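Local coordinates for Lmo1076 protein (Listeria monocytogenes serovar 1/2a, PDB 5JQC), which probably degrades the bacterial cell wall as a secreted autolysin with presumed amidase activity, this chain being its part made of three SH3-like GW domains, at residues Q233-A237 and R238-Y242; G87-D90 and K91-V95; F161-G165 and K166-W170; K216-G220 and A221-N225; G151-G155 and R156-Q160. All blocks are in the same frame, centred on the assembly; numbering follows the deposited sequence.

Contact 1 of 5, residues Q233-A237 and R238-Y242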
# COMPACT_ATOMS: atom_id res chain seq x y z
N GLN A 233 -21.38 -18.46 -17.97
CA GLN A 233 -20.06 -18.11 -18.46
C GLN A 233 -19.53 -16.91 -17.68
O GLN A 233 -20.28 -16.03 -17.25
CB GLN A 233 -20.06 -17.79 -19.95
CG GLN A 233 -20.58 -16.41 -20.28
CD GLN A 233 -20.51 -16.10 -21.76
OE1 GLN A 233 -19.76 -16.74 -22.51
NE2 GLN A 233 -21.29 -15.12 -22.18
N ALA A 234 -18.21 -16.90 -17.50
CA ALA A 234 -17.52 -15.85 -16.76
C ALA A 234 -16.18 -15.55 -17.43
O ALA A 234 -15.52 -16.45 -17.94
CB ALA A 234 -17.31 -16.26 -15.29
N LYS A 235 -15.80 -14.28 -17.43
CA LYS A 235 -14.51 -13.88 -17.99
C LYS A 235 -13.67 -13.20 -16.92
O LYS A 235 -14.15 -12.27 -16.25
CB LYS A 235 -14.69 -12.95 -19.20
CG LYS A 235 -13.39 -12.63 -19.94
CD LYS A 235 -13.64 -11.93 -21.28
CE LYS A 235 -14.65 -10.76 -21.18
NZ LYS A 235 -14.09 -9.46 -20.66
N THR A 236 -12.44 -13.69 -16.73
CA THR A 236 -11.40 -12.98 -15.99
C THR A 236 -10.25 -12.65 -16.93
O THR A 236 -10.17 -13.14 -18.07
CB THR A 236 -10.85 -13.78 -14.81
OG1 THR A 236 -10.16 -14.94 -15.31
CG2 THR A 236 -11.93 -14.20 -13.86
N ALA A 237 -9.33 -11.83 -16.42
CA ALA A 237 -8.11 -11.50 -17.15
C ALA A 237 -7.40 -12.74 -17.68
O ALA A 237 -6.76 -12.67 -18.74
CB ALA A 237 -7.17 -10.71 -16.23
N ARG A 238 -7.52 -13.88 -17.00
CA ARG A 238 -6.85 -15.12 -17.40
C ARG A 238 -7.62 -15.94 -18.43
O ARG A 238 -7.02 -16.85 -19.02
CB ARG A 238 -6.60 -15.98 -16.17
CG ARG A 238 -5.75 -15.28 -15.13
CD ARG A 238 -5.08 -16.24 -14.15
NE ARG A 238 -3.67 -15.92 -13.98
CZ ARG A 238 -3.22 -14.88 -13.29
NH1 ARG A 238 -4.06 -14.03 -12.69
NH2 ARG A 238 -1.91 -14.67 -13.21
N GLY A 239 -8.91 -15.70 -18.65
CA GLY A 239 -9.61 -16.47 -19.67
C GLY A 239 -11.12 -16.43 -19.50
O GLY A 239 -11.67 -15.53 -18.86
N THR A 240 -11.77 -17.41 -20.12
CA THR A 240 -13.21 -17.56 -20.07
C THR A 240 -13.56 -18.95 -19.58
O THR A 240 -13.02 -19.95 -20.08
CB THR A 240 -13.85 -17.30 -21.43
OG1 THR A 240 -13.52 -15.97 -21.87
CG2 THR A 240 -15.35 -17.42 -21.34
N TRP A 241 -14.47 -19.01 -18.62
CA TRP A 241 -14.81 -20.21 -17.87
C TRP A 241 -16.29 -20.52 -18.06
O TRP A 241 -17.12 -19.62 -18.09
CB TRP A 241 -14.44 -20.00 -16.40
CG TRP A 241 -13.08 -19.31 -16.28
CD1 TRP A 241 -12.83 -17.95 -16.26
CD2 TRP A 241 -11.79 -19.94 -16.24
NE1 TRP A 241 -11.47 -17.71 -16.19
CE2 TRP A 241 -10.82 -18.91 -16.18
CE3 TRP A 241 -11.37 -21.27 -16.25
CZ2 TRP A 241 -9.46 -19.18 -16.11
CZ3 TRP A 241 -10.01 -21.54 -16.18
CH2 TRP A 241 -9.08 -20.50 -16.11
N TYR A 242 -16.60 -21.80 -18.23
CA TYR A 242 -17.98 -22.26 -18.36
C TYR A 242 -18.34 -23.06 -17.13
O TYR A 242 -17.57 -23.93 -16.70
CB TYR A 242 -18.16 -23.12 -19.62
CG TYR A 242 -18.11 -22.33 -20.90
CD1 TYR A 242 -18.19 -20.96 -20.87
CD2 TYR A 242 -18.00 -22.96 -22.13
CE1 TYR A 242 -18.16 -20.21 -22.02
CE2 TYR A 242 -17.96 -22.22 -23.30
CZ TYR A 242 -18.05 -20.84 -23.23
OH TYR A 242 -18.02 -20.07 -24.37

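Contact 2 of 5, residues G87-D90 and K91-V95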
# COMPACT_ATOMS: atom_id res chain seq x y z
N GLY A 87 9.19 28.82 15.13
CA GLY A 87 10.15 29.78 14.60
C GLY A 87 10.96 29.14 13.48
O GLY A 87 10.47 28.26 12.77
N TRP A 88 12.20 29.61 13.35
CA TRP A 88 13.13 29.12 12.35
C TRP A 88 14.34 28.50 13.02
O TRP A 88 14.83 29.01 14.02
CB TRP A 88 13.61 30.23 11.44
CG TRP A 88 12.54 30.87 10.72
CD1 TRP A 88 11.56 31.66 11.24
CD2 TRP A 88 12.32 30.83 9.31
NE1 TRP A 88 10.73 32.10 10.24
CE2 TRP A 88 11.18 31.61 9.05
CE3 TRP A 88 12.97 30.20 8.25
CZ2 TRP A 88 10.67 31.78 7.76
CZ3 TRP A 88 12.47 30.37 6.97
CH2 TRP A 88 11.34 31.16 6.73
N MSE A 89 14.85 27.42 12.43
CA MSE A 89 16.04 26.76 12.93
C MSE A 89 16.84 26.16 11.77
O MSE A 89 16.27 25.83 10.72
CB MSE A 89 15.66 25.69 13.96
CG MSE A 89 16.84 24.90 14.52
SE MSE A 89 16.50 24.08 16.27
CE MSE A 89 14.91 23.01 15.87
N ASP A 90 18.16 26.09 11.96
CA ASP A 90 19.06 25.44 11.01
C ASP A 90 18.46 24.13 10.53
O ASP A 90 18.10 23.27 11.33
CB ASP A 90 20.41 25.19 11.70
CG ASP A 90 21.57 25.04 10.73
OD1 ASP A 90 21.43 24.44 9.64
OD2 ASP A 90 22.67 25.54 11.06
N LYS A 91 18.37 23.99 9.20
CA LYS A 91 17.83 22.77 8.61
C LYS A 91 18.54 21.52 9.10
O LYS A 91 17.94 20.44 9.18
CB LYS A 91 17.91 22.87 7.08
CG LYS A 91 17.35 21.68 6.35
CD LYS A 91 17.31 21.98 4.88
CE LYS A 91 16.56 20.92 4.13
NZ LYS A 91 16.47 21.28 2.69
N ARG A 92 19.83 21.64 9.46
CA ARG A 92 20.60 20.50 9.93
C ARG A 92 20.08 19.96 11.26
O ARG A 92 20.33 18.79 11.59
CB ARG A 92 22.08 20.87 10.07
CG ARG A 92 22.84 21.03 8.75
CD ARG A 92 24.28 21.51 9.01
NE ARG A 92 24.25 22.82 9.67
CZ ARG A 92 25.28 23.36 10.34
NH1 ARG A 92 26.45 22.73 10.46
NH2 ARG A 92 25.11 24.56 10.90
N ALA A 93 19.34 20.76 12.02
CA ALA A 93 18.75 20.26 13.25
C ALA A 93 17.61 19.26 13.03
O ALA A 93 17.07 18.76 14.02
CB ALA A 93 18.26 21.44 14.09
N PHE A 94 17.24 18.94 11.78
CA PHE A 94 16.05 18.13 11.51
C PHE A 94 16.36 16.91 10.65
O PHE A 94 17.24 16.96 9.78
CB PHE A 94 14.95 18.94 10.77
CG PHE A 94 14.54 20.22 11.44
CD1 PHE A 94 15.29 21.37 11.28
CD2 PHE A 94 13.37 20.29 12.18
CE1 PHE A 94 14.90 22.56 11.89
CE2 PHE A 94 12.97 21.47 12.78
CZ PHE A 94 13.73 22.60 12.63
N VAL A 95 15.59 15.84 10.85
CA VAL A 95 15.55 14.68 9.96
C VAL A 95 14.18 14.63 9.28
O VAL A 95 13.16 14.38 9.95
CB VAL A 95 15.83 13.37 10.70
CG1 VAL A 95 15.77 12.20 9.74
CG2 VAL A 95 17.21 13.41 11.37

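Contact 3 of 5, residues F161-G165 and K166-W170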
# COMPACT_ATOMS: atom_id res chain seq x y z
N PHE A 161 -4.55 -3.16 4.23
CA PHE A 161 -5.43 -4.32 4.07
C PHE A 161 -6.30 -4.54 5.31
O PHE A 161 -5.96 -4.13 6.42
CB PHE A 161 -4.63 -5.60 3.80
CG PHE A 161 -3.88 -6.10 5.00
CD1 PHE A 161 -2.70 -5.50 5.40
CD2 PHE A 161 -4.36 -7.15 5.75
CE1 PHE A 161 -2.03 -5.94 6.51
CE2 PHE A 161 -3.70 -7.59 6.85
CZ PHE A 161 -2.53 -6.99 7.24
N GLN A 162 -7.41 -5.23 5.09
CA GLN A 162 -8.38 -5.56 6.13
C GLN A 162 -8.56 -7.07 6.20
O GLN A 162 -8.55 -7.76 5.17
CB GLN A 162 -9.73 -4.90 5.85
CG GLN A 162 -9.63 -3.42 5.60
CD GLN A 162 -10.99 -2.79 5.33
OE1 GLN A 162 -11.72 -3.23 4.44
NE2 GLN A 162 -11.33 -1.77 6.10
N VAL A 163 -8.74 -7.57 7.43
CA VAL A 163 -9.10 -8.96 7.69
C VAL A 163 -10.32 -8.96 8.61
O VAL A 163 -10.29 -8.35 9.69
CB VAL A 163 -7.93 -9.76 8.32
CG1 VAL A 163 -8.32 -11.21 8.59
CG2 VAL A 163 -6.71 -9.72 7.41
N GLY A 164 -11.39 -9.62 8.18
CA GLY A 164 -12.64 -9.59 8.93
C GLY A 164 -13.22 -8.20 9.12
O GLY A 164 -13.65 -7.86 10.23
N GLY A 165 -13.23 -7.38 8.07
CA GLY A 165 -13.84 -6.07 8.16
C GLY A 165 -13.04 -5.01 8.89
O GLY A 165 -13.45 -3.85 8.89
N LYS A 166 -11.91 -5.37 9.51
CA LYS A 166 -11.09 -4.44 10.28
C LYS A 166 -9.78 -4.16 9.54
O LYS A 166 -9.05 -5.09 9.18
CB LYS A 166 -10.81 -5.00 11.68
CG LYS A 166 -11.86 -4.65 12.76
CD LYS A 166 -13.19 -5.38 12.54
CE LYS A 166 -14.27 -4.99 13.57
NZ LYS A 166 -15.61 -5.55 13.20
N THR A 167 -9.47 -2.87 9.35
CA THR A 167 -8.19 -2.46 8.77
C THR A 167 -7.03 -2.85 9.70
O THR A 167 -6.96 -2.38 10.84
CB THR A 167 -8.16 -0.95 8.53
OG1 THR A 167 -9.22 -0.58 7.65
CG2 THR A 167 -6.80 -0.53 7.92
N ILE A 168 -6.13 -3.68 9.21
CA ILE A 168 -5.04 -4.20 10.04
C ILE A 168 -3.82 -3.29 9.99
O ILE A 168 -3.17 -3.05 11.01
CB ILE A 168 -4.69 -5.63 9.61
CG1 ILE A 168 -5.94 -6.50 9.69
CG2 ILE A 168 -3.60 -6.18 10.49
CD1 ILE A 168 -6.50 -6.62 11.10
N GLY A 169 -3.47 -2.81 8.81
CA GLY A 169 -2.21 -2.09 8.67
C GLY A 169 -1.70 -2.19 7.24
O GLY A 169 -2.49 -2.30 6.30
N TRP A 170 -0.38 -2.16 7.12
CA TRP A 170 0.29 -2.14 5.84
C TRP A 170 1.25 -3.31 5.75
O TRP A 170 1.99 -3.62 6.70
CB TRP A 170 1.04 -0.83 5.63
CG TRP A 170 0.15 0.39 5.49
CD1 TRP A 170 -0.46 1.09 6.50
CD2 TRP A 170 -0.18 1.08 4.27
NE1 TRP A 170 -1.15 2.16 5.99
CE2 TRP A 170 -1.00 2.18 4.63
CE3 TRP A 170 0.13 0.88 2.93
CZ2 TRP A 170 -1.50 3.06 3.68
CZ3 TRP A 170 -0.38 1.75 1.99
CH2 TRP A 170 -1.18 2.83 2.37

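Contact 4 of 5, residues K216-G220 and A221-N225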
# COMPACT_ATOMS: atom_id res chain seq x y z
N LYS A 216 -7.83 -27.17 -8.51
CA LYS A 216 -8.79 -27.97 -9.25
C LYS A 216 -9.42 -29.04 -8.37
O LYS A 216 -8.83 -29.52 -7.40
CB LYS A 216 -8.12 -28.60 -10.48
CG LYS A 216 -7.08 -29.70 -10.23
CD LYS A 216 -6.19 -29.94 -11.46
CE LYS A 216 -5.21 -28.77 -11.69
NZ LYS A 216 -4.29 -28.96 -12.86
N LEU A 217 -10.68 -29.36 -8.70
CA LEU A 217 -11.35 -30.51 -8.11
C LEU A 217 -11.01 -31.79 -8.87
O LEU A 217 -10.99 -32.87 -8.26
CB LEU A 217 -12.86 -30.28 -8.10
CG LEU A 217 -13.36 -29.12 -7.25
CD1 LEU A 217 -14.83 -28.85 -7.55
CD2 LEU A 217 -13.13 -29.40 -5.77
N SER A 218 -10.73 -31.68 -10.16
CA SER A 218 -10.25 -32.78 -11.00
C SER A 218 -9.76 -32.18 -12.31
O SER A 218 -9.79 -30.96 -12.52
CB SER A 218 -11.35 -33.82 -11.25
OG SER A 218 -12.24 -33.38 -12.26
N THR A 219 -9.29 -33.05 -13.20
CA THR A 219 -9.06 -32.64 -14.58
C THR A 219 -10.31 -32.91 -15.41
O THR A 219 -11.18 -33.70 -15.03
CB THR A 219 -7.85 -33.36 -15.19
OG1 THR A 219 -8.03 -34.78 -15.09
CG2 THR A 219 -6.57 -32.95 -14.47
N GLY A 220 -10.41 -32.21 -16.54
CA GLY A 220 -11.50 -32.45 -17.47
C GLY A 220 -11.39 -33.73 -18.26
O GLY A 220 -12.30 -34.04 -19.04
N ALA A 221 -10.28 -34.46 -18.09
CA ALA A 221 -10.09 -35.74 -18.78
C ALA A 221 -11.25 -36.69 -18.51
O ALA A 221 -11.74 -37.34 -19.43
CB ALA A 221 -8.76 -36.38 -18.35
N LYS A 222 -11.72 -36.73 -17.25
CA LYS A 222 -12.78 -37.66 -16.86
C LYS A 222 -14.06 -37.44 -17.67
O LYS A 222 -14.83 -38.38 -17.88
CB LYS A 222 -13.03 -37.52 -15.36
CG LYS A 222 -14.35 -38.09 -14.86
CD LYS A 222 -14.36 -38.20 -13.35
CE LYS A 222 -14.04 -36.88 -12.68
NZ LYS A 222 -14.04 -37.03 -11.20
N TYR A 223 -14.30 -36.22 -18.16
CA TYR A 223 -15.55 -35.90 -18.85
C TYR A 223 -15.39 -35.88 -20.37
O TYR A 223 -16.15 -35.18 -21.05
CB TYR A 223 -16.09 -34.56 -18.37
CG TYR A 223 -16.23 -34.42 -16.87
CD1 TYR A 223 -15.21 -33.88 -16.11
CD2 TYR A 223 -17.39 -34.84 -16.21
CE1 TYR A 223 -15.32 -33.75 -14.74
CE2 TYR A 223 -17.51 -34.72 -14.84
CZ TYR A 223 -16.47 -34.17 -14.11
OH TYR A 223 -16.58 -34.05 -12.75
N ASN A 224 -14.44 -36.62 -20.91
CA ASN A 224 -14.18 -36.54 -22.35
C ASN A 224 -15.24 -37.29 -23.15
O ASN A 224 -15.80 -38.29 -22.70
CB ASN A 224 -12.80 -37.10 -22.68
CG ASN A 224 -11.71 -36.09 -22.43
OD1 ASN A 224 -11.91 -34.89 -22.61
ND2 ASN A 224 -10.55 -36.57 -22.02
N ASN A 225 -15.50 -36.77 -24.35
CA ASN A 225 -16.54 -37.28 -25.24
C ASN A 225 -17.88 -37.38 -24.51
O ASN A 225 -18.65 -38.33 -24.68
CB ASN A 225 -16.12 -38.63 -25.84
CG ASN A 225 -16.95 -39.01 -27.07
OD1 ASN A 225 -17.54 -38.15 -27.74
ND2 ASN A 225 -17.00 -40.31 -27.36

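Contact 5 of 5, residues G151-G155 and R156-Q160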
# COMPACT_ATOMS: atom_id res chain seq x y z
N GLY A 151 0.87 2.24 -1.52
CA GLY A 151 1.85 3.30 -1.49
C GLY A 151 3.22 2.70 -1.68
O GLY A 151 3.44 1.54 -1.30
N GLN A 152 4.14 3.45 -2.27
CA GLN A 152 5.46 2.92 -2.56
C GLN A 152 6.52 3.73 -1.84
O GLN A 152 6.33 4.91 -1.55
CB GLN A 152 5.77 2.92 -4.05
CG GLN A 152 4.85 2.00 -4.83
CD GLN A 152 5.11 2.04 -6.32
OE1 GLN A 152 5.88 2.88 -6.80
NE2 GLN A 152 4.48 1.11 -7.05
N ILE A 153 7.63 3.06 -1.55
CA ILE A 153 8.80 3.70 -0.97
C ILE A 153 9.97 2.76 -1.12
O ILE A 153 9.85 1.54 -0.94
CB ILE A 153 8.56 4.10 0.51
CG1 ILE A 153 9.68 5.01 0.98
CG2 ILE A 153 8.52 2.89 1.40
CD1 ILE A 153 9.35 5.71 2.26
N SER A 154 11.11 3.33 -1.50
CA SER A 154 12.34 2.57 -1.68
C SER A 154 12.18 1.48 -2.72
O SER A 154 12.86 0.46 -2.69
CB SER A 154 12.84 2.00 -0.35
OG SER A 154 13.24 3.05 0.50
N GLY A 155 11.28 1.71 -3.68
CA GLY A 155 11.04 0.75 -4.73
C GLY A 155 10.17 -0.42 -4.34
O GLY A 155 9.99 -1.33 -5.16
N ARG A 156 9.59 -0.41 -3.14
CA ARG A 156 8.68 -1.47 -2.71
C ARG A 156 7.26 -0.94 -2.57
O ARG A 156 7.04 0.21 -2.18
CB ARG A 156 9.14 -2.10 -1.39
CG ARG A 156 10.46 -2.82 -1.46
CD ARG A 156 11.41 -2.21 -0.42
NE ARG A 156 12.83 -2.35 -0.77
CZ ARG A 156 13.83 -2.33 0.12
NH1 ARG A 156 15.09 -2.45 -0.28
NH2 ARG A 156 13.56 -2.20 1.42
N THR A 157 6.29 -1.79 -2.90
CA THR A 157 4.87 -1.47 -2.79
C THR A 157 4.30 -2.10 -1.54
O THR A 157 4.56 -3.28 -1.25
CB THR A 157 4.12 -1.96 -4.03
OG1 THR A 157 4.80 -1.50 -5.20
CG2 THR A 157 2.71 -1.42 -4.04
N TYR A 158 3.53 -1.32 -0.79
CA TYR A 158 2.91 -1.73 0.46
C TYR A 158 1.40 -1.59 0.34
O TYR A 158 0.90 -0.52 -0.02
CB TYR A 158 3.41 -0.87 1.61
CG TYR A 158 4.88 -1.11 1.88
CD1 TYR A 158 5.28 -2.19 2.64
CD2 TYR A 158 5.86 -0.28 1.34
CE1 TYR A 158 6.60 -2.44 2.89
CE2 TYR A 158 7.21 -0.52 1.59
CZ TYR A 158 7.57 -1.61 2.37
OH TYR A 158 8.89 -1.88 2.62
N TYR A 159 0.68 -2.66 0.66
CA TYR A 159 -0.78 -2.64 0.63
C TYR A 159 -1.33 -2.39 2.02
O TYR A 159 -0.89 -3.04 2.98
CB TYR A 159 -1.34 -3.97 0.15
CG TYR A 159 -1.23 -4.20 -1.31
CD1 TYR A 159 -1.07 -3.14 -2.18
CD2 TYR A 159 -1.29 -5.48 -1.82
CE1 TYR A 159 -0.96 -3.36 -3.54
CE2 TYR A 159 -1.19 -5.72 -3.16
CZ TYR A 159 -1.04 -4.66 -4.02
OH TYR A 159 -0.94 -4.91 -5.38
N GLN A 160 -2.30 -1.50 2.13
CA GLN A 160 -3.11 -1.42 3.33
C GLN A 160 -4.27 -2.40 3.18
O GLN A 160 -4.89 -2.47 2.11
CB GLN A 160 -3.63 0.01 3.53
CG GLN A 160 -4.24 0.21 4.90
CD GLN A 160 -4.82 1.58 5.08
OE1 GLN A 160 -5.33 2.18 4.14
NE2 GLN A 160 -4.74 2.10 6.31

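Contact 1 of 5, residues Q233-A237 and R238-Y242
Trp241 and Thr236 meet on one face of a tight antiparallel hairpin, closed by a type I turn from Thr236 to Gly239. The Trp241 side chain starts with CB 4.0 Å from Ala234 O, the carbonyl that accepts a hydrogen bond from Trp241 N. CG lies beside the backbone N (chi1 -43°), which lays the ring back over the partner strand. CD1 then passes 3.5 Å from Ala234 O, and NE1 reaches Thr236 OG1 at 3.2 Å in a fairly straight bond, 159° at the hydrogen. The hydroxyl sits close to the ring plane, where an indole N-H points, and the two side chains cross at about a right angle. Thr236 OG1 also takes a weak bond from Arg238 N at 3.3 Å, tying the turn to the indole. Threonine suits this place because its short hydroxyl satisfies a buried N-H, and Gly239 suits the unusual backbone angles at the end of the turn. On the other face Gln233 and Tyr242 run side by side, with Gln233 CB 3.7 Å from Tyr242 CE1, while the Gln233 amide is hydrogen-bonded to Ser186. Arg238, at the turn, forms a salt bridge with Asp180. Strand 184-194 flanks the hairpin beside 226-236 and strand 249-255 lies beside 239-246; Trp253 from the latter packs against Ala234 and Trp241, which also meets Tyr207.

Contact 2 of 5, residues G87-D90 and K91-V95
Asp90, just before a short 3-10 turn, meets Arg92 inside it, their carboxylate and guanidinium planes inclined by 48°. Arg92 approaches side-on and gives one nitrogen to each oxygen: NH2 meets OD2 of Asp90 at 2.6 Å on the syn side, though tilted out of the carboxylate plane, and NE meets OD1 at 3.3 Å from above that plane. From that same face the backbone N of Arg92 also reaches Asp90 OD1, at 3.2 Å, which makes an Asx turn. Three bonds thus fix the rotation of the carboxylate, and aspartate suits the place because its short arm reaches a backbone N two residues on. Asp90 O in turn accepts Ala93 N at 2.9 Å and lies at the edge of the Phe94 ring, near its plane. The selenomethionine Met89 holds CG anti to its backbone N (chi1 178°) and bends about the CG-SE bond, bringing CE to 3.5 Å from Phe94 CZ as the two chains pass at a slant. Met89 CG rests 3.8 Å from Ala93 CB, a methyl small enough to sit close. Phe94 also meets Phe79 edge-to-face. A 3-10 turn between the last two strands is a hallmark of the SH3 fold, and here it follows the Gly87-Trp88 pair that names the GW domain.

Contact 3 of 5, residues F161-G165 and K166-W170
Strands 161-163 and 166-170 run antiparallel at 131°, joined by a type I' turn from Val163 to Lys166, and a beta bulge lets Phe161 face both Ile168 and Gly169, the latter in the Gly-Trp pair characteristic of GW domains: Ile168 N bonds to Phe161 O at 2.8 Å, while Phe161 N bonds to Gly169 O at 3.0 Å. Two glycines, Gly164 and Gly165, fill the turn positions, whose positive phi angles they adopt easily. Beside the turn the Lys166 chain bends so that CD rests 3.4 Å from Gly164 O. On the polar face Gln162 extends across Thr167, and NE2 of Gln162 donates to Thr167 OG1 at 2.9 Å, a bond of 160° lying close to the amide plane. On the apolar face Phe161 holds CG between its own backbone N and carbonyl carbon (chi1 72°), which swings the ring across to Ile168. There Phe161 CZ comes within 3.5 Å of both CB and CG2 of Ile168, and Val163 CG2 stands at the ring edge while also touching Ile168 CG1 at 4.0 Å. The branched residues suit this place, since they offer several carbons to touch the ring. Phe176 meets Phe161 edge-to-face, and Leu120 packs on both Phe161 and Ile168. The chemistry implies a hairpin held differently on its two faces, by hydrophobic packing around buried Phe161 and by a single amide-hydroxyl bond.

Contact 4 of 5, residues K216-G220 and A221-N225
Tyr223 closes over Gly220 in the compact part of this bend: its backbone N bonds to Gly220 O at 3.1 Å, 147° at the hydrogen, with the donor well above the carbonyl plane, as the tight 3-10 curl demands. Asn224 N repeats the pattern one step on with Ala221 O at 3.2 Å. Gly220 is buried, and its lack of a side chain suits so closely packed a place. The Tyr223 ring presents its edge to this backbone, with Gly220 O and Ser218 OG both near its plane, the latter 4.0 Å from CE1. Ser218 keeps OG between its own backbone N and carbonyl carbon (chi1 79°), from where it donates to Thr219 O at 3.0 Å. The looser side is made by exposed Lys222 and by the partly exposed Thr219 and Ala221. Lys222 bends so that CE comes no nearer than 4.0 Å to Ser218 OG, a glancing touch without a bond between them, and Thr219 OG1 merely brushes Ala221 CB at 3.7 Å. At the end of the bend the Asn224 side chain is held by Ala197 and Asp198 through both ends of its amide, and Tyr223 meets Phe244 edge-to-face. The chemistry is consistent with a bend shaped largely by backbone bonds, with Asn224 tied to the neighbouring loop and the Tyr223 ring packed on Phe244, Ile194 and Val202 while the lysine stays exposed to solvent.

Contact 5 of 5, residues G151-G155 and R156-Q160
Gly151 and Tyr158 form the pair farther from the turn of two backbone-bonded pairs in this antiparallel hairpin: Tyr158 N reaches Gly151 O at 2.9 Å, and Gly151 N returns a bond to Tyr158 O at 3.1 Å. Nearer the tip, Ile153 and Arg156 exchange bonds of the same kind, enclosing a type I' turn in which Ser154 and Gly155 carry positive phi angles, the latter a natural role for glycine. Between the pairs, the CA hydrogen of Gln152 points at Arg156 O, the two heavy atoms 3.2 Å apart. Apolar contact is made by Ile153, whose CG2 lies 3.7 Å from Tyr158 CE2; it gets there by occupying the position between the backbone N and the carbonyl carbon. Gly151 O lies at the edge of the Tyr158 ring, near its plane. Polar and charged groups take the rest. Gln152 and Thr157 stand side by side, CG of Gln152 at 3.5 Å from OG1 of Thr157, and Ser154 CB lies loosely over one face of the Arg156 guanidinium, offset toward its rim. Outside the hairpin, NE of Arg156, a long and exposed residue, pairs with a bound sulfate, probably from the crystallisation liquor. Such a tight two-residue hairpin joins consecutive strands of the SH3-like barrel of the second GW domain.

How the contacts relate
Contacts 3 and 5 share strand 156-163 and one antiparallel sheet, and they touch where Trp170 packs on Tyr158 and Gln160; their centres are about 17 Å apart. Contacts 1 and 4 belong together to the third GW domain without meeting, and contact 2 stands alone in the first, about 58 Å from contact 1 between centres. Contact 2 is buried and pairs a salt bridge with hydrophobic packing, whereas contacts 4 and 5 are surface features held mainly by backbone bonds. Contacts 1 and 3 lie between, their inward faces carrying indole or phenyl rings and their other faces mainly polar, though Tyr242 adds a ring in contact 1. Contacts 1, 3 and 5 are hairpins; 2 and 4 are 3-10 bends.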